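Local coordinates for fat acid-binding protein (Eubacterium ventriosum, PDB 3NYI), which belongs to the DegV family, probably serves in lipid binding, and holds a molecule of stearic acid as its bound fatty acid, at residues R163-V168 / L221-K226; G177-K182 / A277-P282; R211-L216 / Y283-G288. One frame throughout, in Å; residues are numbered along the deposited sequence.

Interaction 1. Residues R163-V168 / L221-K226; sequences RIFFTV and LQVAKK. With STE (stearic acid), chain C.
The ring of Phe165 lies flat against helix 213-231: over the centre of one face sits Ala224 CA, 3.7 Å from the ring centroid and 11° off the ring normal, a CH-pi contact. Val223 CG1 comes in obliquely, 3.5 Å from Phe165 CD1. This is helix-on-sheet packing of an alpha/beta fold, with strand 163-167 in the mixed sheet and the helix packed against one side of it. Phe165 swings its ring against the helix because CG stands anti to the carbonyl carbon (chi1 -58°), and Val223 turns CG1 toward it by setting that methyl anti to its own backbone N. Val220, one turn before Ala224, and Leu287 of the neighbouring strand also touch Phe165, so the aromatic ring is buried among apolar groups.

Phe166 faces the other side of the sheet and serves the ligand. Stearic acid C14 hangs 3.5 Å above the plane of its ring, over the centre, while C16 comes within 3.6 Å of Phe166 CG. Ile164 joins it with CG2, 3.8 Å from stearic acid C17. The strand therefore has a helix on one side and a fatty acyl tail on the other. On the helix side the closest approach is that of the Ala224 methyl, whose CB lies 3.4 Å from Phe165 CD2.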
# COMPACT_ATOMS: atom_id res chain seq x y z
N ARG A 163 0.80 -10.59 -0.44
CA ARG A 163 0.05 -10.57 -1.70
C ARG A 163 -1.10 -9.58 -1.61
O ARG A 163 -1.74 -9.47 -0.56
CB ARG A 163 -0.59 -11.92 -2.00
CG ARG A 163 0.36 -13.09 -2.27
CD ARG A 163 1.13 -12.87 -3.57
NE ARG A 163 1.92 -14.06 -3.90
CZ ARG A 163 3.11 -14.32 -3.40
NH1 ARG A 163 3.68 -13.46 -2.56
NH2 ARG A 163 3.74 -15.44 -3.75
N ILE A 164 -1.40 -8.90 -2.72
CA ILE A 164 -2.70 -8.25 -2.83
C ILE A 164 -3.47 -8.95 -3.93
O ILE A 164 -2.92 -9.21 -5.00
CB ILE A 164 -2.61 -6.74 -3.23
CG1 ILE A 164 -1.63 -5.98 -2.35
CG2 ILE A 164 -4.01 -6.11 -3.15
CD1 ILE A 164 -1.50 -4.47 -2.72
N PHE A 165 -4.74 -9.22 -3.67
CA PHE A 165 -5.64 -9.78 -4.66
C PHE A 165 -6.77 -8.79 -4.83
O PHE A 165 -7.46 -8.47 -3.87
CB PHE A 165 -6.19 -11.12 -4.17
CG PHE A 165 -5.13 -12.13 -3.87
CD1 PHE A 165 -4.49 -12.80 -4.91
CD2 PHE A 165 -4.74 -12.39 -2.56
CE1 PHE A 165 -3.48 -13.73 -4.64
CE2 PHE A 165 -3.74 -13.32 -2.29
CZ PHE A 165 -3.11 -13.99 -3.34
N PHE A 166 -6.97 -8.28 -6.04
CA PHE A 166 -7.93 -7.19 -6.19
C PHE A 166 -8.47 -7.03 -7.58
O PHE A 166 -7.99 -7.67 -8.53
CB PHE A 166 -7.34 -5.86 -5.69
CG PHE A 166 -6.21 -5.31 -6.53
CD1 PHE A 166 -6.41 -4.17 -7.32
CD2 PHE A 166 -4.94 -5.88 -6.50
CE1 PHE A 166 -5.38 -3.62 -8.09
CE2 PHE A 166 -3.89 -5.34 -7.27
CZ PHE A 166 -4.11 -4.19 -8.05
N THR A 167 -9.49 -6.18 -7.70
CA THR A 167 -10.01 -5.82 -9.00
C THR A 167 -10.24 -4.31 -9.05
O THR A 167 -10.16 -3.62 -8.03
CB THR A 167 -11.30 -6.61 -9.32
OG1 THR A 167 -11.62 -6.46 -10.71
CG2 THR A 167 -12.47 -6.15 -8.45
N VAL A 168 -10.48 -3.78 -10.25
CA VAL A 168 -10.70 -2.35 -10.45
C VAL A 168 -11.85 -2.14 -11.43
O VAL A 168 -12.35 -3.10 -11.99
CB VAL A 168 -9.44 -1.68 -10.98
CG1 VAL A 168 -8.31 -1.77 -9.92
CG2 VAL A 168 -9.00 -2.33 -12.30
N LEU A 221 -11.58 -13.57 -4.59
CA LEU A 221 -11.60 -14.46 -3.42
C LEU A 221 -11.08 -15.86 -3.75
O LEU A 221 -10.37 -16.47 -2.95
CB LEU A 221 -13.01 -14.57 -2.83
CG LEU A 221 -13.54 -13.37 -2.05
CD1 LEU A 221 -15.01 -13.54 -1.72
CD2 LEU A 221 -12.73 -13.16 -0.78
N GLN A 222 -11.41 -16.36 -4.93
CA GLN A 222 -10.95 -17.69 -5.29
C GLN A 222 -9.44 -17.72 -5.51
O GLN A 222 -8.77 -18.67 -5.12
CB GLN A 222 -11.72 -18.24 -6.50
CG GLN A 222 -13.13 -18.66 -6.15
CD GLN A 222 -13.17 -19.59 -4.93
OE1 GLN A 222 -12.53 -20.65 -4.92
NE2 GLN A 222 -13.91 -19.18 -3.91
N VAL A 223 -8.90 -16.67 -6.12
CA VAL A 223 -7.45 -16.59 -6.28
C VAL A 223 -6.73 -16.48 -4.92
O VAL A 223 -5.68 -17.09 -4.71
CB VAL A 223 -7.05 -15.39 -7.18
CG1 VAL A 223 -5.56 -15.23 -7.16
CG2 VAL A 223 -7.54 -15.61 -8.60
N ALA A 224 -7.30 -15.71 -4.00
CA ALA A 224 -6.67 -15.58 -2.69
C ALA A 224 -6.74 -16.92 -1.97
O ALA A 224 -5.79 -17.33 -1.30
CB ALA A 224 -7.34 -14.52 -1.87
N LYS A 225 -7.87 -17.60 -2.10
CA LYS A 225 -8.11 -18.84 -1.36
C LYS A 225 -7.09 -19.91 -1.75
O LYS A 225 -6.55 -20.61 -0.89
CB LYS A 225 -9.52 -19.35 -1.58
CG LYS A 225 -9.80 -20.67 -0.82
CD LYS A 225 -11.25 -21.14 -0.99
CE LYS A 225 -11.43 -22.58 -0.48
NZ LYS A 225 -10.76 -22.78 0.84
N LYS A 226 -6.82 -20.01 -3.05
CA LYS A 226 -5.81 -20.91 -3.57
C LYS A 226 -4.43 -20.63 -2.97
O LYS A 226 -3.72 -21.54 -2.56
CB LYS A 226 -5.76 -20.80 -5.10
CG LYS A 226 -4.66 -21.62 -5.75
CD LYS A 226 -4.63 -21.41 -7.27
CE LYS A 226 -3.59 -22.29 -7.94
NZ LYS A 226 -3.88 -23.73 -7.69
C1 STE C . 4.45 8.52 -7.78
O1 STE C . 5.62 8.40 -7.60
O2 STE C . 4.05 9.34 -8.56
C2 STE C . 3.47 7.49 -7.17
C3 STE C . 3.07 6.43 -8.23
C4 STE C . 2.01 5.47 -7.64
C5 STE C . 1.78 4.26 -8.58
C6 STE C . 0.67 3.35 -7.99
C7 STE C . 0.34 2.18 -8.96
C8 STE C . -0.65 1.23 -8.24
C9 STE C . -1.05 0.05 -9.16
C10 STE C . -2.11 -0.82 -8.43
C11 STE C . -1.39 -1.67 -7.37
C12 STE C . -2.01 -1.62 -5.95
C13 STE C . -3.49 -1.24 -5.90
C14 STE C . -4.17 -2.25 -4.93
C15 STE C . -5.56 -1.75 -4.48
C16 STE C . -6.33 -2.93 -3.84
C17 STE C . -5.99 -3.03 -2.34
C18 STE C . -6.87 -4.09 -1.64

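Interaction 2. Residues G177-K182 / A277-P282; sequences GGRIGK and AVHTGP. With STE (stearic acid), chain C.
Arg179 and His279 meet beside the bound fatty acid, where two helix ends come together. Helix 172-177 gives way at Gly178 and helix 274-280 at Gly281, each a glycine with positive phi at a helix C-terminus, and they help to line the site that holds the stearic acid, consistent with the lipid binding assigned to this DegV-family protein. Arg179 runs along the acyl chain. Its CB lies 4.0 Å from stearic acid C7, CG stays level with C5 and C7, and a bend at chi2 (80°) turns the rest of the chain along the ligand. CD touches both C5 of the ligand and CE1 of His279. NE donates to the Phe96 carbonyl. C3 of the fatty acid lies over one face of the guanidinium, toward its rim, and Arg179 NH2 is 3.8 Å from that stearic acid C3. Arg179 NH1 turns back on its own loop and bonds Gly177 O at 2.8 Å, with that oxygen in the guanidinium plane. Shortening this residue to an alanine would probably leave the carbonyls of Gly177 and Phe96 without these donors and strip the covering from one flank of the acyl chain.

The imidazole of His279 is turned 64° from the guanidinium, and stearic acid C5 lies over one of its faces. Gly177 O stands at the ring edge, 3.6 Å from His279 CE1; Gly177 itself has no room for a side chain, since a CB would run into His279 ND1. NE2 pairs with Thr65 OG1, so His279 packs on the acyl chain itself and also helps to position Thr65, which bonds to the ligand. A water completes the link, 2.8 Å from Arg179 N and 2.9 Å from His279 ND1.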
# COMPACT_ATOMS: atom_id res chain seq x y z
N GLY A 177 -1.70 6.13 -16.16
CA GLY A 177 -0.69 6.45 -15.15
C GLY A 177 0.65 5.75 -15.35
O GLY A 177 1.62 6.05 -14.64
N GLY A 178 0.72 4.80 -16.28
CA GLY A 178 1.98 4.17 -16.65
C GLY A 178 2.43 2.93 -15.88
O GLY A 178 3.49 2.37 -16.17
N ARG A 179 1.64 2.49 -14.90
CA ARG A 179 2.07 1.35 -14.08
C ARG A 179 1.35 0.04 -14.40
O ARG A 179 1.47 -0.94 -13.68
CB ARG A 179 1.94 1.65 -12.58
CG ARG A 179 3.08 2.47 -11.99
CD ARG A 179 2.93 3.99 -12.30
NE ARG A 179 4.00 4.74 -11.65
CZ ARG A 179 4.32 6.00 -11.94
NH1 ARG A 179 3.64 6.67 -12.86
NH2 ARG A 179 5.33 6.58 -11.29
N ILE A 180 0.61 0.03 -15.50
CA ILE A 180 -0.22 -1.13 -15.82
C ILE A 180 0.62 -2.39 -16.03
O ILE A 180 0.23 -3.49 -15.63
CB ILE A 180 -1.13 -0.85 -17.03
CG1 ILE A 180 -2.17 -1.97 -17.18
CG2 ILE A 180 -0.30 -0.64 -18.32
CD1 ILE A 180 -3.24 -1.67 -18.19
N GLY A 181 1.78 -2.23 -16.64
CA GLY A 181 2.68 -3.34 -16.89
C GLY A 181 2.02 -4.60 -17.45
O GLY A 181 1.30 -4.57 -18.46
N LYS A 182 2.26 -5.71 -16.77
CA LYS A 182 1.80 -7.02 -17.26
C LYS A 182 0.28 -7.23 -17.22
O LYS A 182 -0.24 -8.23 -17.74
CB LYS A 182 2.52 -8.14 -16.51
CG LYS A 182 3.97 -8.30 -16.93
CD LYS A 182 4.70 -9.31 -16.06
CE LYS A 182 6.14 -9.49 -16.52
NZ LYS A 182 6.95 -8.24 -16.40
N ALA A 277 -5.44 5.18 -5.78
CA ALA A 277 -6.68 5.47 -6.50
C ALA A 277 -6.45 6.27 -7.78
O ALA A 277 -7.18 6.10 -8.75
CB ALA A 277 -7.68 6.18 -5.58
N VAL A 278 -5.46 7.15 -7.78
CA VAL A 278 -5.17 7.91 -9.00
C VAL A 278 -4.85 6.92 -10.12
O VAL A 278 -5.17 7.16 -11.29
CB VAL A 278 -4.02 8.93 -8.79
CG1 VAL A 278 -3.45 9.39 -10.13
CG2 VAL A 278 -4.52 10.14 -7.98
N HIS A 279 -4.25 5.80 -9.75
CA HIS A 279 -3.80 4.83 -10.73
C HIS A 279 -4.78 3.67 -10.98
O HIS A 279 -4.75 3.07 -12.06
CB HIS A 279 -2.39 4.31 -10.36
CG HIS A 279 -1.35 5.38 -10.46
ND1 HIS A 279 -0.65 5.63 -11.62
CD2 HIS A 279 -0.95 6.33 -9.57
CE1 HIS A 279 0.17 6.65 -11.43
NE2 HIS A 279 0.00 7.10 -10.19
N THR A 280 -5.65 3.38 -10.01
CA THR A 280 -6.64 2.31 -10.21
C THR A 280 -7.97 2.81 -10.71
O THR A 280 -8.75 2.04 -11.27
CB THR A 280 -6.94 1.54 -8.90
OG1 THR A 280 -7.47 2.44 -7.91
CG2 THR A 280 -5.69 0.86 -8.36
N GLY A 281 -8.24 4.10 -10.49
CA GLY A 281 -9.59 4.62 -10.61
C GLY A 281 -10.25 4.54 -9.25
O GLY A 281 -9.68 3.99 -8.31
N PRO A 282 -11.47 5.08 -9.13
CA PRO A 282 -12.12 5.15 -7.82
C PRO A 282 -12.77 3.84 -7.36
O PRO A 282 -13.34 3.84 -6.27
CB PRO A 282 -13.23 6.21 -8.03
CG PRO A 282 -13.32 6.45 -9.52
CD PRO A 282 -12.37 5.52 -10.22
C1 STE C . 4.45 8.52 -7.78
O1 STE C . 5.62 8.40 -7.60
O2 STE C . 4.05 9.34 -8.56
C2 STE C . 3.47 7.49 -7.17
C3 STE C . 3.07 6.43 -8.23
C4 STE C . 2.01 5.47 -7.64
C5 STE C . 1.78 4.26 -8.58
C6 STE C . 0.67 3.35 -7.99
C7 STE C . 0.34 2.18 -8.96
C8 STE C . -0.65 1.23 -8.24
C9 STE C . -1.05 0.05 -9.16
C10 STE C . -2.11 -0.82 -8.43
C11 STE C . -1.39 -1.67 -7.37
C12 STE C . -2.01 -1.62 -5.95
C13 STE C . -3.49 -1.24 -5.90
C14 STE C . -4.17 -2.25 -4.93
C15 STE C . -5.56 -1.75 -4.48
C16 STE C . -6.33 -2.93 -3.84
C17 STE C . -5.99 -3.03 -2.34
C18 STE C . -6.87 -4.09 -1.64
O HOH W 1 -0.65 3.46 -13.56

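Interaction 3. Residues R211-L216 / Y283-G288; sequences RNRNKL and YPIGLG. With STE (stearic acid), chain C.
Arg213 NH1 and NH2 both point at one oxygen, the backbone carbonyl of Tyr283, and this end-on grip is the tight part of the contact. The bond from Arg213 NH1 is 2.8 Å to Tyr283 O and lies in the carbonyl plane; that from Arg213 NH2, 3.0 Å to the same oxygen, approaches from above that plane. Tyr283 O in turn sits within the guanidinium plane. Ile285 CG2 lies over one face of the guanidinium, toward the rim, 3.4 Å from Arg213 NH2, while Arg213 NE forms a salt bridge with Glu248. With its edge and one face engaged and NE paired, the group has little freedom to rotate. The bend at chi2 (69°) brings it across from the first turn of the helix.

The rest of the contact is looser. At the guanidinium edge a water accepts a weak bond from Arg213 NH2 and donates to Pro284 O at 2.6 Å. The Tyr283 ring leads away, its plane nearly perpendicular to the guanidinium, and leaves just Tyr283 CB near the arginine, at 4.0 Å from Arg213 NH1. Asn212 and Lys215, exposed, stand back from the strand: Asn212 OD1 accepts from Lys215 N on a lone pair. That bond is the classic asparagine N-cap, so the arrangement is that of a capped helix start joined through its first-turn arginine to the chain just entering a strand of the mixed sheet in this alpha/beta fold.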
# COMPACT_ATOMS: atom_id res chain seq x y z
N ARG A 211 -16.28 -9.50 -16.21
CA ARG A 211 -17.06 -8.35 -16.67
C ARG A 211 -17.99 -7.81 -15.58
O ARG A 211 -18.20 -6.60 -15.48
CB ARG A 211 -17.89 -8.72 -17.89
CG ARG A 211 -17.07 -9.07 -19.12
CD ARG A 211 -17.95 -9.55 -20.26
NE ARG A 211 -17.16 -9.97 -21.41
CZ ARG A 211 -16.64 -9.13 -22.30
NH1 ARG A 211 -16.83 -7.82 -22.17
NH2 ARG A 211 -15.93 -9.60 -23.32
N ASN A 212 -18.54 -8.71 -14.79
CA ASN A 212 -19.49 -8.34 -13.76
C ASN A 212 -18.78 -8.08 -12.43
O ASN A 212 -17.97 -8.89 -12.00
CB ASN A 212 -20.54 -9.45 -13.61
CG ASN A 212 -21.49 -9.21 -12.46
OD1 ASN A 212 -21.28 -9.72 -11.36
ND2 ASN A 212 -22.55 -8.45 -12.72
N ARG A 213 -19.08 -6.96 -11.79
CA ARG A 213 -18.45 -6.59 -10.53
C ARG A 213 -18.51 -7.72 -9.49
O ARG A 213 -17.49 -8.07 -8.89
CB ARG A 213 -19.11 -5.33 -9.96
CG ARG A 213 -18.54 -4.87 -8.63
CD ARG A 213 -17.11 -4.34 -8.77
NE ARG A 213 -16.73 -3.48 -7.65
CZ ARG A 213 -15.63 -2.75 -7.60
NH1 ARG A 213 -14.78 -2.77 -8.62
NH2 ARG A 213 -15.37 -1.99 -6.54
N ASN A 214 -19.70 -8.27 -9.27
CA ASN A 214 -19.85 -9.32 -8.27
C ASN A 214 -19.07 -10.59 -8.60
O ASN A 214 -18.48 -11.21 -7.72
CB ASN A 214 -21.33 -9.64 -8.01
CG ASN A 214 -21.99 -8.62 -7.10
OD1 ASN A 214 -21.33 -7.73 -6.57
ND2 ASN A 214 -23.30 -8.74 -6.92
N LYS A 215 -19.07 -10.97 -9.88
CA LYS A 215 -18.30 -12.13 -10.31
C LYS A 215 -16.80 -11.88 -10.18
O LYS A 215 -16.03 -12.78 -9.82
CB LYS A 215 -18.66 -12.51 -11.74
CG LYS A 215 -20.03 -13.17 -11.89
CD LYS A 215 -20.41 -13.34 -13.36
CE LYS A 215 -21.17 -14.64 -13.60
NZ LYS A 215 -20.25 -15.73 -14.07
N LEU A 216 -16.37 -10.67 -10.48
CA LEU A 216 -14.96 -10.33 -10.34
C LEU A 216 -14.52 -10.42 -8.88
O LEU A 216 -13.44 -10.91 -8.60
CB LEU A 216 -14.66 -8.93 -10.90
CG LEU A 216 -14.56 -8.84 -12.42
CD1 LEU A 216 -14.94 -7.44 -12.91
CD2 LEU A 216 -13.16 -9.23 -12.89
N TYR A 283 -12.68 2.76 -8.13
CA TYR A 283 -13.37 1.53 -7.73
C TYR A 283 -12.51 0.28 -7.45
O TYR A 283 -12.91 -0.82 -7.79
CB TYR A 283 -14.46 1.18 -8.74
CG TYR A 283 -15.35 2.37 -9.02
CD1 TYR A 283 -16.15 2.91 -8.03
CD2 TYR A 283 -15.37 2.96 -10.28
CE1 TYR A 283 -16.95 4.01 -8.27
CE2 TYR A 283 -16.17 4.06 -10.54
CZ TYR A 283 -16.96 4.58 -9.53
OH TYR A 283 -17.76 5.67 -9.79
N PRO A 284 -11.34 0.45 -6.80
CA PRO A 284 -10.58 -0.76 -6.48
C PRO A 284 -11.18 -1.47 -5.27
O PRO A 284 -11.75 -0.80 -4.40
CB PRO A 284 -9.20 -0.21 -6.09
CG PRO A 284 -9.45 1.23 -5.65
CD PRO A 284 -10.83 1.64 -6.09
N ILE A 285 -11.06 -2.79 -5.20
CA ILE A 285 -11.50 -3.52 -4.02
C ILE A 285 -10.76 -4.84 -3.96
O ILE A 285 -10.52 -5.47 -4.98
CB ILE A 285 -13.02 -3.74 -4.02
CG1 ILE A 285 -13.47 -4.40 -2.71
CG2 ILE A 285 -13.46 -4.55 -5.24
CD1 ILE A 285 -14.95 -4.22 -2.40
N GLY A 286 -10.35 -5.25 -2.77
CA GLY A 286 -9.53 -6.44 -2.68
C GLY A 286 -9.06 -6.71 -1.28
O GLY A 286 -9.55 -6.12 -0.32
N LEU A 287 -8.11 -7.64 -1.17
CA LEU A 287 -7.59 -8.02 0.13
C LEU A 287 -6.09 -8.22 0.02
O LEU A 287 -5.57 -8.50 -1.06
CB LEU A 287 -8.27 -9.30 0.64
CG LEU A 287 -7.98 -10.60 -0.11
CD1 LEU A 287 -8.07 -11.80 0.82
CD2 LEU A 287 -8.96 -10.77 -1.27
N GLY A 288 -5.41 -8.01 1.15
CA GLY A 288 -3.98 -8.25 1.25
C GLY A 288 -3.72 -9.28 2.33
O GLY A 288 -4.49 -9.42 3.30
C1 STE C . 4.45 8.52 -7.78
O1 STE C . 5.62 8.40 -7.60
O2 STE C . 4.05 9.34 -8.56
C2 STE C . 3.47 7.49 -7.17
C3 STE C . 3.07 6.43 -8.23
C4 STE C . 2.01 5.47 -7.64
C5 STE C . 1.78 4.26 -8.58
C6 STE C . 0.67 3.35 -7.99
C7 STE C . 0.34 2.18 -8.96
C8 STE C . -0.65 1.23 -8.24
C9 STE C . -1.05 0.05 -9.16
C10 STE C . -2.11 -0.82 -8.43
C11 STE C . -1.39 -1.67 -7.37
C12 STE C . -2.01 -1.62 -5.95
C13 STE C . -3.49 -1.24 -5.90
C14 STE C . -4.17 -2.25 -4.93
C15 STE C . -5.56 -1.75 -4.48
C16 STE C . -6.33 -2.93 -3.84
C17 STE C . -5.99 -3.03 -2.34
C18 STE C . -6.87 -4.09 -1.64
O HOH W 2 -14.14 0.14 -4.68

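How the interactions relate
Along the chain the segments alternate: 163-168, 177-182 and 211-216 come first, then their partners 221-226, 277-282 and 283-288 in the same order. Interactions 1 and 3 lie about 9 Å apart between centres and share helix 213-231; their strands, 163-167 and 285-291, are antiparallel neighbours in one mixed sheet. Interaction 2 stands farther off, its centre about 17 Å from that of interaction 1 and 15 Å from that of interaction 3, yet a short turn leads from helix 274-280 into strand 285-291. Stearic acid touches all three, so the sheet and the pieces 177-182 and 277-282 line one site from distant parts of the chain, consistent with its holding a fatty acid.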